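Local coordinates for protein haloacid dehalogenase (Pseudomonas aeruginosa, PDB 3UMC) that probably catalyses the hydrolytic removal of halide from L-2-haloacids, as a member of the haloacid dehalogenase-like hydrolase superfamily, at residues Met22-Asp28 / Glu192-Ala197; Ile41-Gln45 / Cys57-Thr61; Asp62-Gln66 / Ile112-Trp116; Trp137-Asn143 / Trp160-Ala166. All coordinates share one frame; numbering follows the deposited sequence.

Contact 1 (Met22-Asp28 / Glu192-Ala197); sequences MRAILFD and EVMLCA
Ladder bonds between Ala-24, Leu-26, Met-194 and Cys-196 zip two parallel strands together: Met-194 N reaches Ala-24 O at 3.0 Å, Leu-26 N returns to Met-194 O at 2.8 Å, and Cys-196 N goes on to Leu-26 O. The strand axes diverge by 30°, the twist usual in such sheets. The ladder begins at Arg-23, whose N meets Glu-192 O at 2.9 Å, and ends at Asp-28 N with Cys-196 O. Arg-23 and Glu-192 also run side by side as a salt bridge at the start of the pair, where Arg-23 is exposed and long charged chains can reach solvent; NE lies 3.0 Å from OE1, coming from above the carboxylate, with the two planes 70° apart.

Apolar residues alternate to either side of the strands. On one side the chain of Met-194, extended until chi3 turns it at 76°, brings its CE 3.6 Å from CE of Met-22, both being selenomethionines; Ile-25 lies alongside. Further along, Cys-196 CB sits 3.8 Å from Phe-27 CD1, and its small sulfur takes an oblique sulfur-aromatic place by the ring. On the other side Leu-26 CG packs 3.5 Å from Val-193 CG1, the short branched chain of Val-193 fitting beside Leu-26 on that face of the sheet.

Helix 243-251 covers the Met-194 side, and helices 176-186 and 200-208 the Leu-26 side. Asp-28 leaves the strand end with OD1 paired to Lys-173 and OD2 bonded to Thr-32. A central parallel pair leading into an aspartate of this kind is the signature of the Rossmann-like haloacid dehalogenase core.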
# COMPACT_ATOMS: atom_id res chain seq x y z
N MSE A 22 -20.06 -3.69 -2.67
CA MSE A 22 -18.67 -4.20 -2.68
C MSE A 22 -17.70 -3.25 -3.37
O MSE A 22 -17.88 -2.95 -4.54
CB MSE A 22 -18.66 -5.59 -3.30
CG MSE A 22 -17.48 -6.52 -2.89
SE MSE A 22 -15.96 -6.12 -4.11
CE MSE A 22 -16.64 -7.15 -5.58
N ARG A 23 -16.69 -2.76 -2.64
CA ARG A 23 -15.81 -1.70 -3.12
C ARG A 23 -14.33 -2.05 -3.29
O ARG A 23 -13.59 -1.31 -3.97
CB ARG A 23 -15.90 -0.52 -2.17
CG ARG A 23 -17.31 0.20 -2.32
CD ARG A 23 -17.65 1.23 -1.21
NE ARG A 23 -19.07 1.24 -0.92
CZ ARG A 23 -20.02 1.79 -1.70
NH1 ARG A 23 -19.73 2.40 -2.88
NH2 ARG A 23 -21.29 1.73 -1.30
N ALA A 24 -13.90 -3.14 -2.65
CA ALA A 24 -12.51 -3.52 -2.66
C ALA A 24 -12.39 -5.03 -2.82
O ALA A 24 -13.21 -5.79 -2.31
CB ALA A 24 -11.83 -3.08 -1.37
N ILE A 25 -11.37 -5.47 -3.53
CA ILE A 25 -11.07 -6.86 -3.66
C ILE A 25 -9.69 -7.02 -3.11
O ILE A 25 -8.70 -6.40 -3.59
CB ILE A 25 -11.08 -7.35 -5.13
CG1 ILE A 25 -12.39 -7.03 -5.80
CG2 ILE A 25 -10.93 -8.84 -5.19
CD1 ILE A 25 -12.41 -7.38 -7.26
N LEU A 26 -9.60 -7.89 -2.13
CA LEU A 26 -8.33 -8.32 -1.59
C LEU A 26 -7.96 -9.60 -2.34
O LEU A 26 -8.78 -10.46 -2.60
CB LEU A 26 -8.51 -8.68 -0.11
CG LEU A 26 -9.00 -7.62 0.88
CD1 LEU A 26 -9.30 -8.29 2.28
CD2 LEU A 26 -7.98 -6.59 1.01
N PHE A 27 -6.69 -9.76 -2.59
CA PHE A 27 -6.21 -10.92 -3.24
C PHE A 27 -5.11 -11.60 -2.46
O PHE A 27 -4.15 -10.99 -2.12
CB PHE A 27 -5.54 -10.52 -4.57
CG PHE A 27 -6.46 -10.05 -5.60
CD1 PHE A 27 -6.94 -10.91 -6.55
CD2 PHE A 27 -6.83 -8.72 -5.65
CE1 PHE A 27 -7.74 -10.49 -7.52
CE2 PHE A 27 -7.67 -8.28 -6.66
CZ PHE A 27 -8.11 -9.14 -7.58
N ASP A 28 -5.22 -12.90 -2.33
CA ASP A 28 -4.07 -13.76 -2.08
C ASP A 28 -3.10 -13.69 -3.28
O ASP A 28 -3.55 -13.45 -4.38
CB ASP A 28 -4.58 -15.19 -1.85
CG ASP A 28 -3.45 -16.18 -1.65
OD1 ASP A 28 -2.70 -16.01 -0.68
OD2 ASP A 28 -3.27 -17.08 -2.51
N GLU A 192 -18.42 -5.27 2.58
CA GLU A 192 -18.12 -4.49 1.38
C GLU A 192 -16.75 -4.90 0.76
O GLU A 192 -16.29 -4.31 -0.21
CB GLU A 192 -18.19 -2.98 1.65
CG GLU A 192 -19.70 -2.50 1.71
CD GLU A 192 -19.87 -1.02 2.07
OE1 GLU A 192 -19.03 -0.22 1.65
OE2 GLU A 192 -20.87 -0.66 2.77
N VAL A 193 -16.17 -5.96 1.28
CA VAL A 193 -14.85 -6.40 0.82
C VAL A 193 -14.90 -7.86 0.39
O VAL A 193 -15.51 -8.67 1.08
CB VAL A 193 -13.80 -6.26 1.93
CG1 VAL A 193 -12.37 -6.68 1.43
CG2 VAL A 193 -13.83 -4.81 2.41
N MSE A 194 -14.35 -8.14 -0.79
CA MSE A 194 -14.28 -9.51 -1.28
C MSE A 194 -12.84 -10.02 -1.24
O MSE A 194 -11.93 -9.33 -1.61
CB MSE A 194 -14.89 -9.59 -2.69
CG MSE A 194 -14.76 -10.99 -3.30
SE MSE A 194 -15.87 -11.10 -4.97
CE MSE A 194 -14.71 -10.17 -6.01
N LEU A 195 -12.63 -11.23 -0.77
CA LEU A 195 -11.37 -11.89 -0.93
C LEU A 195 -11.44 -12.80 -2.13
O LEU A 195 -12.31 -13.68 -2.21
CB LEU A 195 -11.01 -12.75 0.27
CG LEU A 195 -9.70 -13.59 0.13
CD1 LEU A 195 -8.43 -12.75 -0.12
CD2 LEU A 195 -9.51 -14.57 1.32
N CYS A 196 -10.44 -12.66 -2.99
CA CYS A 196 -10.23 -13.59 -4.11
C CYS A 196 -9.02 -14.45 -3.85
O CYS A 196 -7.93 -13.93 -3.62
CB CYS A 196 -10.08 -12.78 -5.39
SG CYS A 196 -9.67 -13.75 -6.87
N ALA A 197 -9.19 -15.76 -3.89
CA ALA A 197 -8.09 -16.70 -3.64
C ALA A 197 -8.24 -18.00 -4.38
O ALA A 197 -9.31 -18.40 -4.70
CB ALA A 197 -7.99 -17.05 -2.11

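Contact 2 (Ile41-Gln45 / Cys57-Thr61); sequences IEQFQ and CVELT
Ile-41 and Cys-57 mark the nearest backbone approach of two helical segments, their CA atoms 5.4 Å apart, while the segment axes come within 9.2 Å and run at 129° to each other, an oblique crossing.

Phe-44 fills the space between them. Its CB lies 3.6 Å from Cys-57 SG, a short side chain that suits the close approach of the two backbones. The ring then extends along the second helix: Leu-60 CB covers one face, and Leu-60 CD1 comes to 3.8 Å from the ring atom CE1 of Phe-44, the two side chains crossing at about a right angle. On the CD2 branch, Thr-61 OG1 approaches obliquely, 3.4 Å from Phe-44 CD2.

That hydroxyl can face an aromatic because it is already spoken for. Chi1 of -63° turns OG1 of Thr-61 back along its own helix, where it donates to Cys-57 O at 2.9 Å. The same carbonyl also accepts Thr-61 N, the two donors arriving from opposite faces of its plane, so the threonine needs no polar partner across the interface. At the more open margin Ile-41 and Val-58 lie side by side, Ile-41 CD1 being 4.0 Å from Val-58 CG2; their branched apolar chains cover the side where Val-58 is exposed and Ile-41 partly so.

Beyond the pair, Phe-115 meets the Phe-44 ring edge-to-face, and Trp-36 and Leu-40 of the first helix touch Thr-61. Helices 36-50 and 57-67, joined by a short link, form a splayed helical hairpin of the helical cap that L-2-haloacid dehalogenases insert into the core fold.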
# COMPACT_ATOMS: atom_id res chain seq x y z
N ILE A 41 11.75 -22.95 -9.96
CA ILE A 41 12.46 -24.01 -10.69
C ILE A 41 13.40 -23.38 -11.69
O ILE A 41 14.60 -23.70 -11.74
CB ILE A 41 11.50 -24.98 -11.41
CG1 ILE A 41 10.83 -25.83 -10.39
CG2 ILE A 41 12.21 -25.91 -12.39
CD1 ILE A 41 9.70 -26.58 -10.93
N GLU A 42 12.85 -22.46 -12.47
CA GLU A 42 13.60 -21.75 -13.47
C GLU A 42 14.85 -21.06 -12.91
O GLU A 42 15.90 -21.05 -13.56
CB GLU A 42 12.67 -20.73 -14.09
CG GLU A 42 13.16 -20.08 -15.37
CD GLU A 42 12.01 -19.70 -16.32
OE1 GLU A 42 10.86 -20.23 -16.15
OE2 GLU A 42 12.27 -18.89 -17.26
N GLN A 43 14.75 -20.50 -11.71
CA GLN A 43 15.82 -19.71 -11.18
C GLN A 43 16.93 -20.66 -10.66
O GLN A 43 18.11 -20.39 -10.80
CB GLN A 43 15.29 -18.76 -10.09
CG GLN A 43 14.60 -17.52 -10.67
CD GLN A 43 14.04 -16.60 -9.59
OE1 GLN A 43 14.60 -15.53 -9.30
NE2 GLN A 43 12.99 -17.02 -8.97
N PHE A 44 16.52 -21.75 -10.04
CA PHE A 44 17.43 -22.82 -9.69
C PHE A 44 18.26 -23.39 -10.86
O PHE A 44 19.43 -23.69 -10.65
CB PHE A 44 16.71 -23.97 -9.01
CG PHE A 44 16.48 -23.74 -7.57
CD1 PHE A 44 17.54 -23.65 -6.69
CD2 PHE A 44 15.17 -23.59 -7.06
CE1 PHE A 44 17.33 -23.42 -5.33
CE2 PHE A 44 14.96 -23.37 -5.71
CZ PHE A 44 16.05 -23.28 -4.85
N GLN A 45 17.65 -23.52 -12.04
CA GLN A 45 18.30 -24.03 -13.26
C GLN A 45 19.24 -23.04 -13.91
O GLN A 45 20.15 -23.44 -14.64
CB GLN A 45 17.25 -24.33 -14.34
CG GLN A 45 16.30 -25.50 -14.07
CD GLN A 45 15.37 -25.72 -15.23
OE1 GLN A 45 14.94 -24.76 -15.88
NE2 GLN A 45 15.06 -26.97 -15.51
N CYS A 57 16.47 -28.92 -8.42
CA CYS A 57 15.52 -27.85 -8.54
C CYS A 57 14.13 -28.17 -8.06
O CYS A 57 13.59 -27.45 -7.23
CB CYS A 57 15.48 -27.47 -10.00
SG CYS A 57 17.17 -27.14 -10.56
N VAL A 58 13.55 -29.28 -8.52
CA VAL A 58 12.18 -29.56 -8.17
C VAL A 58 12.05 -29.86 -6.70
O VAL A 58 11.17 -29.33 -6.03
CB VAL A 58 11.58 -30.66 -9.04
CG1 VAL A 58 10.27 -31.12 -8.46
CG2 VAL A 58 11.39 -30.15 -10.48
N GLU A 59 12.94 -30.70 -6.20
CA GLU A 59 12.84 -31.21 -4.84
C GLU A 59 13.05 -30.09 -3.82
O GLU A 59 12.32 -30.02 -2.82
CB GLU A 59 13.85 -32.39 -4.66
CG GLU A 59 13.49 -33.46 -3.61
CD GLU A 59 14.59 -34.57 -3.49
OE1 GLU A 59 15.26 -34.89 -4.50
OE2 GLU A 59 14.80 -35.12 -2.37
N LEU A 60 14.03 -29.22 -4.08
CA LEU A 60 14.27 -28.01 -3.28
C LEU A 60 13.05 -27.09 -3.24
O LEU A 60 12.59 -26.70 -2.16
CB LEU A 60 15.45 -27.22 -3.85
CG LEU A 60 16.82 -27.67 -3.38
CD1 LEU A 60 17.93 -26.98 -4.20
CD2 LEU A 60 16.95 -27.40 -1.87
N THR A 61 12.54 -26.77 -4.42
CA THR A 61 11.38 -25.90 -4.56
C THR A 61 10.20 -26.45 -3.79
O THR A 61 9.62 -25.74 -2.99
CB THR A 61 11.01 -25.70 -5.99
OG1 THR A 61 12.10 -25.03 -6.65
CG2 THR A 61 9.72 -24.89 -6.09

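Contact 3 (Asp62-Gln66 / Ile112-Trp116); sequences DRWRQ and ITGFW
Trp-64 reaches across to Ile-112, Thr-113 and Trp-116, joining helix 57-67 to the end of helix 106-113 within the helical cap; the heart of it is a T-shaped tryptophan pair. Chi1 of -161° swings the Trp-64 indole away from its own backbone N and out to the neighbouring helix.

Ile-112 comes first. Its carbonyl O stands at the edge of the Trp-64 ring, 3.5 Å from CH2, and still accepts Phe-115 N at 3.0 Å, the bond of the tightening turn. Ile-112 CG2 adds an apolar contact to the same CH2. Next, Thr-113 brings its CA to the ring edge, 3.9 Å from Trp-64 CH2, while its hydroxyl is bonded back to Leu-109 O.

Trp-116 closes the segment. Its side chain runs counter to that of Trp-64, and Arg-65 lays its aliphatic CD 4.3 Å from Trp-116 CH2, the charged end being taken up in a cation-pi contact with Trp-36. His-89 of helix 85-99 serves both tryptophans, stacking its ring on Trp-116 and accepting Trp-64 NE1 through its backbone O. Large flat indoles suit this junction because each can offer a face or an edge to several helices at once. The planes stand at 71°, and NE1 of Trp-116 hangs over the Trp-64 six-membered ring, 3.2 Å from its CH2.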
# COMPACT_ATOMS: atom_id res chain seq x y z
N ASP A 62 9.90 -27.74 -3.98
CA ASP A 62 8.73 -28.34 -3.37
C ASP A 62 8.85 -28.52 -1.87
O ASP A 62 7.89 -28.31 -1.13
CB ASP A 62 8.37 -29.66 -4.07
CG ASP A 62 7.74 -29.42 -5.44
OD1 ASP A 62 7.43 -28.22 -5.71
OD2 ASP A 62 7.56 -30.39 -6.24
N ARG A 63 10.03 -28.92 -1.42
CA ARG A 63 10.26 -29.05 0.00
C ARG A 63 10.26 -27.68 0.71
O ARG A 63 9.80 -27.56 1.84
CB ARG A 63 11.58 -29.79 0.25
CG ARG A 63 11.56 -31.35 -0.10
CD ARG A 63 10.90 -32.19 1.03
NE ARG A 63 11.41 -31.86 2.36
CZ ARG A 63 12.57 -32.29 2.86
NH1 ARG A 63 13.39 -33.07 2.14
NH2 ARG A 63 12.93 -31.92 4.10
N TRP A 64 10.81 -26.65 0.06
CA TRP A 64 10.92 -25.33 0.68
C TRP A 64 9.53 -24.78 1.01
O TRP A 64 9.27 -24.29 2.11
CB TRP A 64 11.63 -24.39 -0.28
CG TRP A 64 12.21 -23.16 0.32
CD1 TRP A 64 12.16 -22.75 1.63
CD2 TRP A 64 12.92 -22.18 -0.37
NE1 TRP A 64 12.85 -21.57 1.79
CE2 TRP A 64 13.30 -21.19 0.56
CE3 TRP A 64 13.29 -22.03 -1.69
CZ2 TRP A 64 14.01 -20.09 0.20
CZ3 TRP A 64 13.98 -20.94 -2.04
CH2 TRP A 64 14.36 -19.99 -1.13
N ARG A 65 8.62 -24.96 0.07
CA ARG A 65 7.26 -24.48 0.21
C ARG A 65 6.57 -25.11 1.40
O ARG A 65 5.64 -24.52 1.95
CB ARG A 65 6.47 -24.73 -1.09
CG ARG A 65 4.99 -24.26 -1.07
CD ARG A 65 4.86 -22.82 -0.64
NE ARG A 65 3.52 -22.27 -0.84
CZ ARG A 65 3.20 -21.01 -0.62
NH1 ARG A 65 4.09 -20.15 -0.14
NH2 ARG A 65 1.96 -20.59 -0.84
N GLN A 66 7.00 -26.29 1.81
CA GLN A 66 6.40 -26.95 2.99
C GLN A 66 7.17 -26.81 4.31
O GLN A 66 6.60 -27.06 5.37
CB GLN A 66 6.23 -28.44 2.69
CG GLN A 66 5.34 -28.73 1.50
CD GLN A 66 3.97 -28.11 1.65
OE1 GLN A 66 3.42 -27.56 0.68
NE2 GLN A 66 3.41 -28.18 2.87
N ILE A 112 19.35 -16.85 -3.25
CA ILE A 112 18.36 -17.89 -3.41
C ILE A 112 17.04 -17.53 -2.69
O ILE A 112 15.99 -17.71 -3.24
CB ILE A 112 18.90 -19.27 -2.95
CG1 ILE A 112 20.07 -19.72 -3.86
CG2 ILE A 112 17.83 -20.35 -2.93
CD1 ILE A 112 21.02 -20.71 -3.16
N THR A 113 17.14 -17.03 -1.47
CA THR A 113 16.03 -16.50 -0.73
C THR A 113 15.21 -15.44 -1.48
O THR A 113 13.99 -15.33 -1.25
CB THR A 113 16.54 -15.91 0.57
OG1 THR A 113 17.02 -17.00 1.35
CG2 THR A 113 15.44 -15.19 1.35
N GLY A 114 15.86 -14.68 -2.35
CA GLY A 114 15.24 -13.60 -3.12
C GLY A 114 14.60 -14.11 -4.42
O GLY A 114 14.06 -13.33 -5.23
N PHE A 115 14.70 -15.41 -4.64
CA PHE A 115 14.00 -16.09 -5.72
C PHE A 115 12.50 -15.85 -5.66
O PHE A 115 11.85 -15.69 -6.67
CB PHE A 115 14.23 -17.60 -5.60
CG PHE A 115 15.52 -18.07 -6.22
CD1 PHE A 115 16.51 -17.18 -6.65
CD2 PHE A 115 15.76 -19.45 -6.37
CE1 PHE A 115 17.69 -17.65 -7.23
CE2 PHE A 115 16.97 -19.92 -6.96
CZ PHE A 115 17.90 -19.01 -7.38
N TRP A 116 11.99 -15.85 -4.45
CA TRP A 116 10.59 -15.61 -4.19
C TRP A 116 10.18 -14.20 -4.49
O TRP A 116 9.04 -13.92 -4.32
CB TRP A 116 10.31 -15.85 -2.76
CG TRP A 116 10.46 -17.20 -2.36
CD1 TRP A 116 11.52 -17.74 -1.70
CD2 TRP A 116 9.48 -18.22 -2.47
NE1 TRP A 116 11.27 -19.05 -1.40
CE2 TRP A 116 10.02 -19.38 -1.87
CE3 TRP A 116 8.20 -18.28 -3.01
CZ2 TRP A 116 9.34 -20.60 -1.83
CZ3 TRP A 116 7.50 -19.48 -2.95
CH2 TRP A 116 8.08 -20.63 -2.37

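Contact 4 (Trp137-Asn143 / Trp160-Ala166); sequences WLAALSN and WDMLLCA
Leu-138 and Asp-161 are joined through both backbone and side chain at the start of this parallel pair. Leu-138 O accepts Asp-161 N at 2.8 Å and, weakly, Met-162 N. In return Leu-138 N gives its hydrogen to the side chain: it meets Asp-161 OD2 at 2.8 Å, on the anti side and slightly out of the carboxylate plane. With chi1 at -73°, the short aspartate chain folds its carboxylate back to this amide, standing in for a backbone carbonyl; OD1 meanwhile holds Arg-154 of the second subunit in a salt bridge.

Two regular rungs follow. Ala-140 N donates to Met-162 O at 3.2 Å, and Ala-140 O accepts Leu-164 N at 2.8 Å. Beyond the paired strands, Ser-142 N stands 3.9 Å from Leu-164 O, too far to bond, before Ser-142 O receives Ala-166 N at 3.0 Å. Leu-141 O is bound by Lys-173 NZ, Ser-142 OG by Gly-144 N and Asn-143 OD1 by Lys-173 N.

Small side chains leave room for large ones. Ala-140 CB lies over the face of Trp-160, 3.7 Å from the centroid of the six-membered ring, a CH-pi contact, and also touches Leu-163. On the other side Ala-139 CB meets Leu-164 CD1 at 3.8 Å.

The segments bracket helix 146-156 as a beta-alpha-beta crossover, that helix packing on Trp-160, Leu-163 and Cys-165. Helix 176-186 covers Leu-141 and Leu-164, strand 24-27 pairs with the far edge of strand 137-140, and Met-162, in the strand outermost within this chain, packs against Met-162 of the second subunit.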
# COMPACT_ATOMS: atom_id res chain seq x y z
N TRP A 137 -11.10 -1.14 -5.68
CA TRP A 137 -9.78 -1.04 -5.16
C TRP A 137 -9.21 -2.45 -5.15
O TRP A 137 -9.89 -3.42 -4.77
CB TRP A 137 -9.78 -0.55 -3.69
CG TRP A 137 -10.09 0.89 -3.51
CD1 TRP A 137 -10.06 1.87 -4.47
CD2 TRP A 137 -10.47 1.54 -2.30
NE1 TRP A 137 -10.39 3.08 -3.91
CE2 TRP A 137 -10.65 2.90 -2.58
CE3 TRP A 137 -10.61 1.11 -0.99
CZ2 TRP A 137 -11.02 3.82 -1.60
CZ3 TRP A 137 -11.02 2.02 -0.03
CH2 TRP A 137 -11.20 3.35 -0.34
N LEU A 138 -7.96 -2.56 -5.46
CA LEU A 138 -7.27 -3.86 -5.44
C LEU A 138 -6.19 -3.83 -4.40
O LEU A 138 -5.32 -2.93 -4.41
CB LEU A 138 -6.63 -4.20 -6.80
CG LEU A 138 -7.47 -4.03 -8.07
CD1 LEU A 138 -6.70 -4.51 -9.34
CD2 LEU A 138 -8.88 -4.71 -7.93
N ALA A 139 -6.20 -4.82 -3.52
CA ALA A 139 -5.12 -4.90 -2.51
C ALA A 139 -4.64 -6.32 -2.29
O ALA A 139 -5.40 -7.26 -2.34
CB ALA A 139 -5.63 -4.26 -1.18
N ALA A 140 -3.33 -6.47 -2.12
CA ALA A 140 -2.70 -7.69 -1.81
C ALA A 140 -3.01 -8.03 -0.37
O ALA A 140 -2.88 -7.18 0.50
CB ALA A 140 -1.10 -7.60 -2.01
N LEU A 141 -3.32 -9.29 -0.12
CA LEU A 141 -3.44 -9.81 1.25
C LEU A 141 -2.59 -11.03 1.37
O LEU A 141 -3.04 -12.12 1.17
CB LEU A 141 -4.90 -10.14 1.58
CG LEU A 141 -5.26 -10.33 3.05
CD1 LEU A 141 -5.48 -8.95 3.77
CD2 LEU A 141 -6.51 -11.19 3.09
N SER A 142 -1.33 -10.84 1.72
CA SER A 142 -0.34 -11.88 1.62
C SER A 142 0.38 -12.14 2.94
O SER A 142 0.61 -11.24 3.75
CB SER A 142 0.72 -11.44 0.61
OG SER A 142 1.62 -12.49 0.37
N ASN A 143 0.79 -13.39 3.10
CA ASN A 143 1.74 -13.75 4.11
C ASN A 143 3.12 -13.19 3.83
O ASN A 143 3.88 -12.95 4.74
CB ASN A 143 1.75 -15.27 4.28
CG ASN A 143 0.51 -15.75 4.94
OD1 ASN A 143 -0.05 -15.04 5.77
ND2 ASN A 143 0.07 -16.93 4.61
N TRP A 160 -1.52 -2.71 -7.92
CA TRP A 160 -2.16 -2.63 -6.62
C TRP A 160 -2.53 -1.19 -6.28
O TRP A 160 -1.79 -0.28 -6.59
CB TRP A 160 -1.19 -3.07 -5.51
CG TRP A 160 -0.77 -4.46 -5.57
CD1 TRP A 160 0.52 -4.92 -5.68
CD2 TRP A 160 -1.62 -5.61 -5.59
NE1 TRP A 160 0.52 -6.30 -5.68
CE2 TRP A 160 -0.77 -6.74 -5.66
CE3 TRP A 160 -2.98 -5.80 -5.44
CZ2 TRP A 160 -1.27 -8.02 -5.61
CZ3 TRP A 160 -3.46 -7.05 -5.36
CH2 TRP A 160 -2.61 -8.17 -5.49
N ASP A 161 -3.66 -0.99 -5.67
CA ASP A 161 -3.92 0.28 -4.98
C ASP A 161 -3.19 0.26 -3.64
O ASP A 161 -2.68 1.27 -3.21
CB ASP A 161 -5.38 0.42 -4.70
CG ASP A 161 -6.18 0.72 -5.93
OD1 ASP A 161 -6.16 1.89 -6.32
OD2 ASP A 161 -6.84 -0.21 -6.48
N MSE A 162 -3.11 -0.91 -2.99
CA MSE A 162 -2.53 -1.01 -1.65
C MSE A 162 -2.00 -2.42 -1.41
O MSE A 162 -2.50 -3.39 -1.99
CB MSE A 162 -3.65 -0.71 -0.64
CG MSE A 162 -3.28 -0.68 0.85
SE MSE A 162 -1.75 0.43 1.32
CE MSE A 162 -1.57 -0.01 3.29
N LEU A 163 -1.05 -2.54 -0.51
CA LEU A 163 -0.57 -3.83 -0.12
C LEU A 163 -0.88 -3.97 1.40
O LEU A 163 -0.53 -3.07 2.21
CB LEU A 163 0.94 -3.97 -0.32
CG LEU A 163 1.62 -3.84 -1.72
CD1 LEU A 163 3.17 -3.64 -1.45
CD2 LEU A 163 1.53 -5.07 -2.50
N LEU A 164 -1.51 -5.09 1.76
CA LEU A 164 -1.94 -5.32 3.16
C LEU A 164 -1.39 -6.63 3.68
O LEU A 164 -2.09 -7.59 3.75
CB LEU A 164 -3.47 -5.33 3.25
CG LEU A 164 -4.05 -3.97 2.92
CD1 LEU A 164 -5.52 -4.06 2.61
CD2 LEU A 164 -3.71 -2.90 3.93
N CYS A 165 -0.12 -6.67 3.99
CA CYS A 165 0.58 -7.90 4.25
C CYS A 165 0.63 -8.20 5.75
O CYS A 165 0.36 -7.37 6.57
CB CYS A 165 2.00 -7.77 3.75
SG CYS A 165 2.05 -7.44 1.93
N ALA A 166 1.04 -9.41 6.06
CA ALA A 166 1.01 -9.99 7.35
C ALA A 166 1.80 -9.16 8.33
O ALA A 166 1.39 -9.04 9.50
CB ALA A 166 1.56 -11.40 7.28

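Overall arrangement
Contacts 1 and 4 build one parallel sheet: their centres are 10 Å apart, and strands 24-27 and 137-140 are neighbours in it, joined by Ile-25 N to Trp-137 O. Contacts 2 and 3 share helix 57-67, with centres 9 Å apart and Phe-44 touching Phe-115, Ile-112 and Trp-64. The two groups lie on opposite sides of the chain's centre, contact 1 about 32 Å from contact 2 between centres. Along the chain, contact 1 opens first and closes last, enclosing contact 2, then contact 3, then contact 4. The helical cap is thus an insertion after the first core strand, consistent with the cap-over-core plan of this family.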